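PDB 2O0Y: transcriptional regulator from Rhodococcus sp., which probably binds DNA and regulates transcription as a member of the IclR family, with a helix-turn-helix domain and a GAF-like C-terminal domain. Local coordinates for residues B[106-117]-B[221-232]; B[206-214]-B[241-252]. One frame throughout, in Å; residues are numbered along the deposited sequence.

Both contacts lie in the C-terminal IclR domain, whose GAF-like antiparallel sheet has helices 97-110 and 237-254 packed on one face and helix 152-157 touching the other. Contact 1 pairs strand 113-120 with strand 219-228 in the middle of that sheet; contact 2 lays helix 237-254 on strand 205-213, the next strand over. Their centres are about 10 Å apart. Leu223 N and Phe210 O, 2.8 Å apart, probably form one of the backbone bonds joining the two strands, and Thr224 OG1 probably bonds to Ser209 OG at 2.7 Å on the sheet face turned from helix 237-254. Above the other face Leu106 of contact 1 packs on Cys243 of contact 2.

Contact 1: B[106-117]-B[221-232]; sequences LSADTGETVNLY and AALTLGGPTGRF
Leu225 lies beside Val114 on one face of the sheet, both side chains pointing the same way, with CD2 of Leu225 3.6 Å from Val114 CG2. The helix end above closes over this pair: Thr110 meets Leu225 tip to tip, its CG2 3.8 Å from Leu225 CD1, while Leu106 brings CD2 onto the ends of both Leu225 and Leu223. Thr110 OG1 is turned back, at chi1 57°, to bond Leu106 O, and it also accepts from Glu112 N, an ST turn; this rotation puts CG2 anti to the carbonyl carbon, facing Leu225.

Below them strands 113-117 and 221-228 run antiparallel. Asn115 and Thr224 form a hydrogen-bonded pair, with Asn115 N 2.8 Å from Thr224 O, and Tyr117 and Ala222 form the next. On the face that carries Asn115, Tyr117 and Thr224, the Tyr117 ring turns its CD2 edge to Thr224, CB of the threonine lying in the ring plane; its hydroxyl bonds Arg124, whereas Thr224 OG1 bonds Ser209.

At the far end Glu112, its chain bent at chi2 (-59°), meets Arg231 side-on. Arg231 NE reaches Glu112 OE2 at 2.8 Å and Arg231 NH2 reaches Glu112 OE1 at 3.0 Å. The planes are 19° apart but stepped: both oxygens lie near the guanidinium plane, whereas NE sits above the carboxylate plane and NH2 meets OE1 syn but tilted out of it. Pro228 CG sits over the guanidinium centre. Tyr240 OH bonds the same OE2, and Val136 O takes a further bond from NH2. One water donates to both Glu112 OE1 and Gly226 O and accepts from Thr113 N, spanning the strands where the direct bond from Gly226 N to Thr113 O is weak. Arginine, tyrosine and water together hold the buried carboxylate, probably keeping it ionised and tying the turn after strand 219-228 to the loop entering strand 113-120.

Contact 2: B[206-214]-B[241-252]; sequences SGLSFPLVD and IECTRAAAEEIS
Helix-on-sheet packing of the GAF-like domain brings helix 241-252 over strand 206-213, nearly parallel to it, with axes 7.6 Å apart at closest approach. Phe210 is the broad contact in the middle. Its CG stands anti to the carbonyl carbon (chi1 -88°), which swings the ring over the Thr244-Arg245 backbone: Arg245 CA sits over one face, offset toward the rim, in a CH-pi contact 3.8 Å from the ring centroid. Thr244 CG2 touches Phe210 CD1 at 3.5 Å, Ile241 CG2 meets the ring at its edge, and Phe210 CB rests on Ala248 CB. The Arg245 guanidinium stands almost perpendicular to the ring, 87° between planes, with Phe210 CE2 over its face, while Tyr194 also meets the phenylalanine. Replacing Phe210 with an alanine would probably open a gap beneath Arg245 CA and leave Thr244 CG2 and the Arg245 side chain without their aromatic support.

To either side leucines extend the apolar seam. Leu208 crosses Ile241 at about a right angle, its CD1 3.9 Å from Ile241 CG1. Leu212 CD2 lies 3.6 Å from Ala248 CA, where the small alanine lets it come close to the helix backbone, and also reaches Ile251 CG2.

The polar link is at the C-terminal end of the strand. Val213 N donates to Ser252 OG at 3.0 Å, nearly straight at 168°. One water joins that hydroxyl to Pro211 O; another donates to both Val213 O and Ser252 O. Carbon packing along most of the seam thus gives way to a serine and two waters that serve backbone polar groups where the strand ends.

Contact 1: B[106-117]-B[221-232]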
loop_
_atom_site.group_PDB
_atom_site.type_symbol
_atom_site.label_atom_id
_atom_site.label_comp_id
_atom_site.label_asym_id
_atom_site.label_seq_id
_atom_site.Cartn_x
_atom_site.Cartn_y
_atom_site.Cartn_z
ATOM N N LEU B 106 0.113 23.340 19.911
ATOM C CA LEU B 106 -0.504 24.228 18.905
ATOM C C LEU B 106 -2.004 24.290 19.139
ATOM O O LEU B 106 -2.604 25.371 19.071
ATOM C CB LEU B 106 -0.243 23.669 17.468
ATOM C CG LEU B 106 -0.826 24.545 16.359
ATOM C CD1 LEU B 106 -0.345 26.040 16.547
ATOM C CD2 LEU B 106 -0.471 23.960 14.978
ATOM N N SER B 107 -2.626 23.138 19.364
ATOM C CA SER B 107 -4.076 23.141 19.663
ATOM C C SER B 107 -4.391 23.967 20.916
ATOM O O SER B 107 -5.304 24.805 20.919
ATOM C CB SER B 107 -4.609 21.725 19.804
ATOM O OG SER B 107 -5.993 21.804 19.943
ATOM N N ALA B 108 -3.605 23.785 21.971
ATOM C CA ALA B 108 -3.768 24.573 23.204
ATOM C C ALA B 108 -3.542 26.055 22.947
ATOM O O ALA B 108 -4.251 26.910 23.497
ATOM C CB ALA B 108 -2.797 24.106 24.267
ATOM N N ASP B 109 -2.537 26.367 22.129
ATOM C CA ASP B 109 -2.119 27.764 21.909
ATOM C C ASP B 109 -3.142 28.489 21.015
ATOM O O ASP B 109 -3.351 29.685 21.157
ATOM C CB ASP B 109 -0.735 27.766 21.229
ATOM C CG ASP B 109 0.426 27.514 22.210
ATOM O OD1 ASP B 109 0.191 27.431 23.438
ATOM O OD2 ASP B 109 1.598 27.422 21.749
ATOM N N THR B 110 -3.793 27.772 20.090
ATOM C CA THR B 110 -4.724 28.467 19.175
ATOM C C THR B 110 -6.194 28.290 19.577
ATOM O O THR B 110 -7.042 29.092 19.196
ATOM C CB THR B 110 -4.596 27.955 17.713
ATOM O OG1 THR B 110 -4.815 26.539 17.724
ATOM C CG2 THR B 110 -3.209 28.253 17.103
ATOM N N GLY B 111 -6.510 27.207 20.298
ATOM C CA GLY B 111 -7.898 26.915 20.664
ATOM C C GLY B 111 -8.638 26.166 19.570
ATOM O O GLY B 111 -9.860 25.928 19.661
ATOM N N GLU B 112 -7.885 25.760 18.530
ATOM C CA GLU B 112 -8.438 25.071 17.369
ATOM C C GLU B 112 -7.929 23.636 17.234
ATOM O O GLU B 112 -6.836 23.314 17.742
ATOM C CB GLU B 112 -8.117 25.844 16.082
ATOM C CG GLU B 112 -8.527 27.300 16.078
ATOM C CD GLU B 112 -9.989 27.559 16.296
ATOM O OE1 GLU B 112 -10.780 26.603 16.276
ATOM O OE2 GLU B 112 -10.361 28.754 16.412
ATOM N N THR B 113 -8.736 22.797 16.577
ATOM C CA THR B 113 -8.354 21.433 16.246
ATOM C C THR B 113 -7.220 21.485 15.238
ATOM O O THR B 113 -7.301 22.262 14.281
ATOM C CB THR B 113 -9.534 20.660 15.667
ATOM O OG1 THR B 113 -10.497 20.458 16.733
ATOM C CG2 THR B 113 -9.048 19.243 15.113
ATOM N N VAL B 114 -6.173 20.679 15.473
ATOM C CA VAL B 114 -5.010 20.616 14.612
ATOM C C VAL B 114 -5.081 19.291 13.881
ATOM O O VAL B 114 -5.076 18.253 14.521
ATOM C CB VAL B 114 -3.729 20.675 15.425
ATOM C CG1 VAL B 114 -2.547 20.504 14.509
ATOM C CG2 VAL B 114 -3.645 22.037 16.158
ATOM N N ASN B 115 -5.116 19.327 12.538
ATOM C CA ASN B 115 -5.212 18.104 11.694
ATOM C C ASN B 115 -3.927 17.943 10.905
ATOM O O ASN B 115 -3.443 18.926 10.337
ATOM C CB ASN B 115 -6.352 18.296 10.679
ATOM C CG ASN B 115 -7.727 18.262 11.347
ATOM O OD1 ASN B 115 -7.999 17.387 12.163
ATOM N ND2 ASN B 115 -8.559 19.240 11.055
ATOM N N LEU B 116 -3.392 16.729 10.814
ATOM C CA LEU B 116 -2.239 16.501 9.949
ATOM C C LEU B 116 -2.804 15.743 8.774
ATOM O O LEU B 116 -3.281 14.613 8.944
ATOM C CB LEU B 116 -1.147 15.654 10.621
ATOM C CG LEU B 116 0.227 15.584 9.910
ATOM C CD1 LEU B 116 1.292 15.229 10.914
ATOM C CD2 LEU B 116 0.253 14.447 8.916
ATOM N N TYR B 117 -2.758 16.342 7.587
ATOM C CA TYR B 117 -3.352 15.696 6.413
ATOM C C TYR B 117 -2.299 15.225 5.463
ATOM O O TYR B 117 -1.270 15.877 5.357
ATOM C CB TYR B 117 -4.083 16.754 5.625
ATOM C CG TYR B 117 -5.443 17.164 6.044
ATOM C CD1 TYR B 117 -6.550 16.450 5.589
ATOM C CD2 TYR B 117 -5.654 18.323 6.829
ATOM C CE1 TYR B 117 -7.843 16.855 5.928
ATOM C CE2 TYR B 117 -6.942 18.743 7.142
ATOM C CZ TYR B 117 -8.025 18.008 6.667
ATOM O OH TYR B 117 -9.323 18.365 6.928
ATOM N N ALA B 221 2.902 16.619 3.692
ATOM C CA ALA B 221 1.698 16.685 4.529
ATOM C C ALA B 221 1.362 18.140 4.718
ATOM O O ALA B 221 2.139 19.008 4.330
ATOM C CB ALA B 221 1.942 16.006 5.899
ATOM N N ALA B 222 0.197 18.415 5.300
ATOM C CA ALA B 222 -0.237 19.800 5.511
ATOM C C ALA B 222 -0.680 19.920 6.963
ATOM O O ALA B 222 -1.596 19.216 7.404
ATOM C CB ALA B 222 -1.359 20.110 4.582
ATOM N N LEU B 223 0.012 20.738 7.743
ATOM C CA LEU B 223 -0.365 20.944 9.119
ATOM C C LEU B 223 -1.494 21.988 9.137
ATOM O O LEU B 223 -1.288 23.143 8.728
ATOM C CB LEU B 223 0.822 21.461 9.913
ATOM C CG LEU B 223 0.579 21.705 11.412
ATOM C CD1 LEU B 223 0.419 20.329 12.145
ATOM C CD2 LEU B 223 1.736 22.439 12.047
ATOM N N THR B 224 -2.669 21.617 9.647
ATOM C CA THR B 224 -3.832 22.425 9.404
ATOM C C THR B 224 -4.667 22.752 10.667
ATOM O O THR B 224 -5.009 21.852 11.413
ATOM C CB THR B 224 -4.708 21.710 8.375
ATOM O OG1 THR B 224 -3.900 21.436 7.207
ATOM C CG2 THR B 224 -5.897 22.578 7.942
ATOM N N LEU B 225 -5.069 24.029 10.823
ATOM C CA LEU B 225 -6.092 24.427 11.825
ATOM C C LEU B 225 -7.427 24.545 11.120
ATOM O O LEU B 225 -7.481 25.102 10.051
ATOM C CB LEU B 225 -5.759 25.812 12.384
ATOM C CG LEU B 225 -4.432 26.081 13.073
ATOM C CD1 LEU B 225 -4.494 27.488 13.632
ATOM C CD2 LEU B 225 -4.189 25.077 14.214
ATOM N N GLY B 226 -8.507 23.997 11.672
ATOM C CA GLY B 226 -9.840 24.262 11.117
ATOM C C GLY B 226 -10.743 24.561 12.267
ATOM O O GLY B 226 -10.603 23.959 13.346
ATOM N N GLY B 227 -11.667 25.492 12.058
ATOM C CA GLY B 227 -12.605 25.832 13.099
ATOM C C GLY B 227 -13.613 26.827 12.608
ATOM O O GLY B 227 -13.692 27.097 11.416
ATOM N N PRO B 228 -14.399 27.389 13.535
ATOM C CA PRO B 228 -15.395 28.384 13.178
ATOM C C PRO B 228 -14.779 29.670 12.636
ATOM O O PRO B 228 -13.801 30.172 13.188
ATOM C CB PRO B 228 -16.135 28.627 14.499
ATOM C CG PRO B 228 -15.207 28.160 15.558
ATOM C CD PRO B 228 -14.424 27.064 14.969
ATOM N N THR B 229 -15.350 30.198 11.551
ATOM C CA THR B 229 -14.844 31.435 10.907
ATOM C C THR B 229 -14.754 32.593 11.905
ATOM O O THR B 229 -13.819 33.399 11.866
ATOM C CB THR B 229 -15.749 31.782 9.735
ATOM O OG1 THR B 229 -15.564 30.756 8.766
ATOM C CG2 THR B 229 -15.443 33.184 9.130
ATOM N N GLY B 230 -15.672 32.615 12.857
ATOM C CA GLY B 230 -15.736 33.687 13.835
ATOM C C GLY B 230 -14.539 33.731 14.786
ATOM O O GLY B 230 -14.394 34.697 15.517
ATOM N N ARG B 231 -13.695 32.679 14.797
ATOM C CA ARG B 231 -12.472 32.689 15.601
ATOM C C ARG B 231 -11.230 32.998 14.762
ATOM O O ARG B 231 -10.171 33.303 15.316
ATOM C CB ARG B 231 -12.286 31.327 16.302
ATOM C CG ARG B 231 -13.217 31.187 17.532
ATOM C CD ARG B 231 -12.629 30.237 18.609
ATOM N NE ARG B 231 -12.504 28.856 18.177
ATOM C CZ ARG B 231 -13.437 27.924 18.388
ATOM N NH1 ARG B 231 -14.569 28.267 18.973
ATOM N NH2 ARG B 231 -13.250 26.677 17.989
ATOM N N PHE B 232 -11.374 32.911 13.445
ATOM C CA PHE B 232 -10.305 33.240 12.495
ATOM C C PHE B 232 -10.483 34.679 12.093
ATOM O O PHE B 232 -10.701 34.998 10.912
ATOM C CB PHE B 232 -10.350 32.337 11.266
ATOM C CG PHE B 232 -9.895 30.915 11.512
ATOM C CD1 PHE B 232 -10.670 30.032 12.255
ATOM C CD2 PHE B 232 -8.683 30.444 10.967
ATOM C CE1 PHE B 232 -10.234 28.721 12.458
ATOM C CE2 PHE B 232 -8.264 29.143 11.177
ATOM C CZ PHE B 232 -9.049 28.296 11.915
HETATM O O HOH W 1 -11.483 23.896 15.808
#

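Contact 2: B[206-214]-B[241-252]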
loop_
_atom_site.group_PDB
_atom_site.type_symbol
_atom_site.label_atom_id
_atom_site.label_comp_id
_atom_site.label_asym_id
_atom_site.label_seq_id
_atom_site.Cartn_x
_atom_site.Cartn_y
_atom_site.Cartn_z
ATOM N N SER B 206 -13.402 27.684 8.555
ATOM C CA SER B 206 -12.208 28.335 8.004
ATOM C C SER B 206 -11.064 27.415 8.286
ATOM O O SER B 206 -11.170 26.541 9.138
ATOM C CB SER B 206 -11.883 29.703 8.647
ATOM O OG SER B 206 -12.829 30.697 8.326
ATOM N N GLY B 207 -9.960 27.620 7.586
ATOM C CA GLY B 207 -8.825 26.719 7.741
ATOM C C GLY B 207 -7.550 27.475 7.473
ATOM O O GLY B 207 -7.515 28.369 6.613
ATOM N N LEU B 208 -6.509 27.175 8.239
ATOM C CA LEU B 208 -5.170 27.691 7.920
ATOM C C LEU B 208 -4.298 26.440 7.783
ATOM O O LEU B 208 -4.293 25.615 8.693
ATOM C CB LEU B 208 -4.662 28.518 9.096
ATOM C CG LEU B 208 -3.182 28.912 9.195
ATOM C CD1 LEU B 208 -2.748 29.859 8.045
ATOM C CD2 LEU B 208 -2.998 29.589 10.535
ATOM N N SER B 209 -3.534 26.319 6.697
ATOM C CA SER B 209 -2.670 25.149 6.474
ATOM C C SER B 209 -1.240 25.546 6.130
ATOM O O SER B 209 -1.020 26.471 5.357
ATOM C CB SER B 209 -3.207 24.287 5.326
ATOM O OG SER B 209 -2.647 22.957 5.358
ATOM N N PHE B 210 -0.253 24.873 6.725
ATOM C CA PHE B 210 1.162 25.086 6.370
ATOM C C PHE B 210 1.689 23.762 5.795
ATOM O O PHE B 210 1.277 22.696 6.255
ATOM C CB PHE B 210 2.000 25.453 7.623
ATOM C CG PHE B 210 2.029 26.933 7.910
ATOM C CD1 PHE B 210 0.946 27.557 8.507
ATOM C CD2 PHE B 210 3.128 27.706 7.551
ATOM C CE1 PHE B 210 0.946 28.949 8.764
ATOM C CE2 PHE B 210 3.129 29.085 7.812
ATOM C CZ PHE B 210 2.044 29.687 8.413
ATOM N N PRO B 211 2.663 23.829 4.849
ATOM C CA PRO B 211 3.247 22.604 4.365
ATOM C C PRO B 211 4.170 21.987 5.412
ATOM O O PRO B 211 4.900 22.699 6.113
ATOM C CB PRO B 211 4.093 23.056 3.149
ATOM C CG PRO B 211 4.357 24.495 3.338
ATOM C CD PRO B 211 3.239 25.029 4.212
ATOM N N LEU B 212 4.156 20.660 5.471
ATOM C CA LEU B 212 5.220 19.921 6.152
ATOM C C LEU B 212 6.024 19.238 5.052
ATOM O O LEU B 212 5.431 18.689 4.125
ATOM C CB LEU B 212 4.592 18.852 7.064
ATOM C CG LEU B 212 3.692 19.494 8.135
ATOM C CD1 LEU B 212 3.003 18.316 8.893
ATOM C CD2 LEU B 212 4.563 20.326 9.074
ATOM N N VAL B 213 7.360 19.271 5.155
ATOM C CA VAL B 213 8.233 18.790 4.059
ATOM C C VAL B 213 9.186 17.683 4.516
ATOM O O VAL B 213 9.472 17.547 5.744
ATOM C CB VAL B 213 9.035 19.959 3.451
ATOM C CG1 VAL B 213 8.060 21.054 2.863
ATOM C CG2 VAL B 213 9.881 20.639 4.504
ATOM N N ASP B 214 9.643 16.864 3.558
ATOM C CA ASP B 214 10.735 15.953 3.842
ATOM C C ASP B 214 12.076 16.711 3.884
ATOM O O ASP B 214 12.107 17.937 3.734
ATOM C CB ASP B 214 10.775 14.798 2.836
ATOM C CG ASP B 214 10.948 15.259 1.436
ATOM O OD1 ASP B 214 11.397 16.419 1.229
ATOM O OD2 ASP B 214 10.659 14.462 0.536
ATOM N N ILE B 241 -1.388 32.121 12.573
ATOM C CA ILE B 241 -0.269 31.995 11.592
ATOM C C ILE B 241 1.131 31.851 12.279
ATOM O O ILE B 241 1.930 30.997 11.893
ATOM C CB ILE B 241 -0.275 33.192 10.562
ATOM C CG1 ILE B 241 -1.537 33.162 9.676
ATOM C CG2 ILE B 241 1.003 33.188 9.736
ATOM C CD1 ILE B 241 -1.875 34.474 8.934
ATOM N N GLU B 242 1.442 32.716 13.256
ATOM C CA GLU B 242 2.720 32.643 13.962
ATOM C C GLU B 242 2.922 31.307 14.675
ATOM O O GLU B 242 4.027 30.741 14.620
ATOM C CB GLU B 242 2.853 33.763 14.965
ATOM C CG GLU B 242 4.219 33.921 15.519
ATOM C CD GLU B 242 4.389 35.293 16.147
ATOM O OE1 GLU B 242 3.379 35.828 16.624
ATOM O OE2 GLU B 242 5.513 35.841 16.102
ATOM N N CYS B 243 1.896 30.809 15.376
ATOM C CA CYS B 243 2.008 29.502 16.039
ATOM C C CYS B 243 2.108 28.364 15.044
ATOM O O CYS B 243 2.870 27.423 15.264
ATOM C CB CYS B 243 0.837 29.236 16.995
ATOM S SG CYS B 243 0.760 30.485 18.299
ATOM N N THR B 244 1.299 28.407 13.985
ATOM C CA THR B 244 1.276 27.280 13.059
ATOM C C THR B 244 2.560 27.248 12.253
ATOM O O THR B 244 3.068 26.184 11.932
ATOM C CB THR B 244 0.023 27.298 12.179
ATOM O OG1 THR B 244 -1.112 27.394 13.033
ATOM C CG2 THR B 244 -0.126 25.979 11.396
ATOM N N ARG B 245 3.110 28.419 11.939
ATOM C CA ARG B 245 4.381 28.497 11.196
ATOM C C ARG B 245 5.488 27.859 11.983
ATOM O O ARG B 245 6.245 27.094 11.429
ATOM C CB ARG B 245 4.793 29.960 10.924
ATOM C CG ARG B 245 5.998 30.041 10.009
ATOM C CD ARG B 245 6.543 31.503 9.873
ATOM N NE ARG B 245 5.598 32.395 9.200
ATOM C CZ ARG B 245 5.335 32.381 7.893
ATOM N NH1 ARG B 245 5.943 31.510 7.096
ATOM N NH2 ARG B 245 4.487 33.255 7.365
ATOM N N ALA B 246 5.600 28.198 13.268
ATOM C CA ALA B 246 6.658 27.635 14.129
ATOM C C ALA B 246 6.518 26.130 14.260
ATOM O O ALA B 246 7.504 25.413 14.201
ATOM C CB ALA B 246 6.631 28.281 15.500
ATOM N N ALA B 247 5.293 25.662 14.472
ATOM C CA ALA B 247 5.030 24.217 14.656
ATOM C C ALA B 247 5.407 23.459 13.412
ATOM O O ALA B 247 6.037 22.390 13.480
ATOM C CB ALA B 247 3.533 24.018 14.952
ATOM N N ALA B 248 4.995 23.973 12.256
ATOM C CA ALA B 248 5.334 23.305 10.984
ATOM C C ALA B 248 6.866 23.193 10.816
ATOM O O ALA B 248 7.421 22.158 10.427
ATOM C CB ALA B 248 4.698 24.072 9.804
ATOM N N GLU B 249 7.557 24.274 11.131
ATOM C CA GLU B 249 9.003 24.323 10.988
ATOM C C GLU B 249 9.610 23.247 11.890
ATOM O O GLU B 249 10.477 22.499 11.455
ATOM C CB GLU B 249 9.519 25.708 11.382
ATOM C CG GLU B 249 9.150 26.800 10.355
ATOM C CD GLU B 249 9.632 28.228 10.705
ATOM O OE1 GLU B 249 10.171 28.445 11.830
ATOM O OE2 GLU B 249 9.452 29.140 9.843
ATOM N N GLU B 250 9.166 23.202 13.150
ATOM C CA GLU B 250 9.661 22.237 14.151
ATOM C C GLU B 250 9.383 20.791 13.752
ATOM O O GLU B 250 10.226 19.945 13.907
ATOM C CB GLU B 250 9.027 22.522 15.504
ATOM C CG GLU B 250 9.547 23.844 16.143
ATOM C CD GLU B 250 8.650 24.380 17.234
ATOM O OE1 GLU B 250 7.913 23.606 17.852
ATOM O OE2 GLU B 250 8.681 25.603 17.490
ATOM N N ILE B 251 8.169 20.516 13.268
ATOM C CA ILE B 251 7.773 19.164 12.814
ATOM C C ILE B 251 8.583 18.733 11.573
ATOM O O ILE B 251 9.056 17.581 11.473
ATOM C CB ILE B 251 6.215 19.117 12.541
ATOM C CG1 ILE B 251 5.443 19.187 13.867
ATOM C CG2 ILE B 251 5.839 17.873 11.800
ATOM C CD1 ILE B 251 3.940 19.539 13.642
ATOM N N SER B 252 8.771 19.638 10.625
ATOM C CA SER B 252 9.574 19.316 9.462
ATOM C C SER B 252 11.026 19.075 9.909
ATOM O O SER B 252 11.688 18.182 9.379
ATOM C CB SER B 252 9.512 20.417 8.399
ATOM O OG SER B 252 8.237 20.445 7.772
HETATM O O HOH W 2 7.533 22.875 7.185
HETATM O O HOH W 3 11.714 17.345 7.034
#